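Local atomic coordinates of thioredoxin reductase (Clostridium acetobutylicum ATCC 824, PDB entry 6GNA), a protein that probably passes electrons from reduced ferredoxin, through its bound FAD and a redox-active disulfide, to thioredoxin, independently of pyridine nucleotides. Residues Y180-V183 with S184-I188. Sequence-based numbering, arbitrary orientation.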
# COMPACT_ATOMS: atom_id res chain seq x y z
N TYR A 180 25.89 18.35 -22.46
CA TYR A 180 24.82 17.90 -23.35
C TYR A 180 25.45 17.26 -24.59
O TYR A 180 26.22 17.90 -25.31
CB TYR A 180 23.92 19.07 -23.75
CG TYR A 180 23.50 19.92 -22.57
CD1 TYR A 180 22.67 19.42 -21.57
CD2 TYR A 180 23.95 21.23 -22.45
CE1 TYR A 180 22.29 20.20 -20.50
CE2 TYR A 180 23.58 22.02 -21.37
CZ TYR A 180 22.74 21.50 -20.40
OH TYR A 180 22.37 22.29 -19.32
N GLN A 181 25.10 16.00 -24.85
CA GLN A 181 25.70 15.24 -25.95
C GLN A 181 24.83 15.41 -27.20
O GLN A 181 24.00 14.56 -27.54
CB GLN A 181 25.86 13.77 -25.56
CG GLN A 181 26.98 13.54 -24.55
CD GLN A 181 26.58 13.91 -23.13
OE1 GLN A 181 25.55 13.47 -22.65
NE2 GLN A 181 27.41 14.69 -22.45
N LEU A 182 25.03 16.54 -27.87
CA LEU A 182 24.23 16.95 -29.01
C LEU A 182 25.12 17.13 -30.23
O LEU A 182 26.24 17.63 -30.11
CB LEU A 182 23.52 18.27 -28.70
CG LEU A 182 22.52 18.24 -27.54
CD1 LEU A 182 22.16 19.64 -27.08
CD2 LEU A 182 21.28 17.49 -27.95
N VAL A 183 24.61 16.75 -31.40
CA VAL A 183 25.30 17.03 -32.65
C VAL A 183 25.37 18.54 -32.88
O VAL A 183 24.56 19.31 -32.36
CB VAL A 183 24.62 16.32 -33.83
CG1 VAL A 183 24.61 14.81 -33.62
CG2 VAL A 183 23.20 16.86 -34.02
N SER A 184 26.35 18.96 -33.68
CA SER A 184 26.61 20.38 -33.87
C SER A 184 25.41 21.09 -34.51
O SER A 184 25.25 22.30 -34.32
CB SER A 184 27.86 20.59 -34.73
OG SER A 184 27.75 19.91 -35.96
N ALA A 185 24.59 20.37 -35.27
CA ALA A 185 23.42 20.99 -35.89
C ALA A 185 22.38 21.46 -34.88
O ALA A 185 21.54 22.30 -35.22
CB ALA A 185 22.77 20.02 -36.88
N VAL A 186 22.40 20.94 -33.65
CA VAL A 186 21.46 21.36 -32.62
C VAL A 186 21.98 22.62 -31.94
O VAL A 186 23.11 22.64 -31.43
CB VAL A 186 21.25 20.25 -31.58
CG1 VAL A 186 20.39 20.77 -30.43
CG2 VAL A 186 20.60 19.04 -32.20
N GLU A 187 21.16 23.67 -31.90
CA GLU A 187 21.52 24.89 -31.19
C GLU A 187 21.01 24.84 -29.75
O GLU A 187 19.79 24.75 -29.52
CB GLU A 187 20.97 26.13 -31.89
CG GLU A 187 21.34 27.40 -31.13
CD GLU A 187 20.89 28.67 -31.82
OE1 GLU A 187 20.79 29.70 -31.13
OE2 GLU A 187 20.62 28.64 -33.04
N ILE A 188 21.93 24.90 -28.80
CA ILE A 188 21.58 24.91 -27.39
C ILE A 188 21.18 26.32 -26.99
O ILE A 188 21.91 27.29 -27.24
CB ILE A 188 22.75 24.41 -26.53
CG1 ILE A 188 23.16 23.00 -26.96
CG2 ILE A 188 22.35 24.43 -25.06
CD1 ILE A 188 24.45 22.50 -26.31
O HOH W 1 25.00 21.43 -30.25
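L182 lays its CD1 methyl against the ethyl arm of I188. L182 CD1 sits 3.5 Å from I188 CG1 and also touches I188 CD1, and the two side chains meet obliquely. The same L182 methyl reaches V186 CG1 at 4.0 Å, so one branch of the leucine touches both V186 and I188. V186 turns CG1 to this place by setting it opposite its own backbone N (chi1 174°). Its other methyl, V186 CG2, is 3.9 Å from V183 CG2, and the two side chains cross at about a right angle. I188 CD1 extends the apolar patch to the Y180 ring. It lies 4.1 Å from Y180 CD2, oblique to the ring. The hydroxyl of Y180 is hydrogen-bonded to Y176 O.

The backbone closes the bend. V186 N donates to V183 O over 3.0 Å, with an N-H...O angle of 157°. A water also donates to V183 O, at 3.0 Å, so this oxygen takes two donors. The N161 side chain, on helix 155-163, hydrogen-bonds V183 N through OD1 and Q181 O through ND2. L182 packs on this helix and on Y172.

The V183-V186 bend is a type I beta turn. It leads the loop into edge strand 186-188 of a five-stranded parallel sheet, in an enzyme of the pyridine nucleotide-disulphide oxidoreductase family.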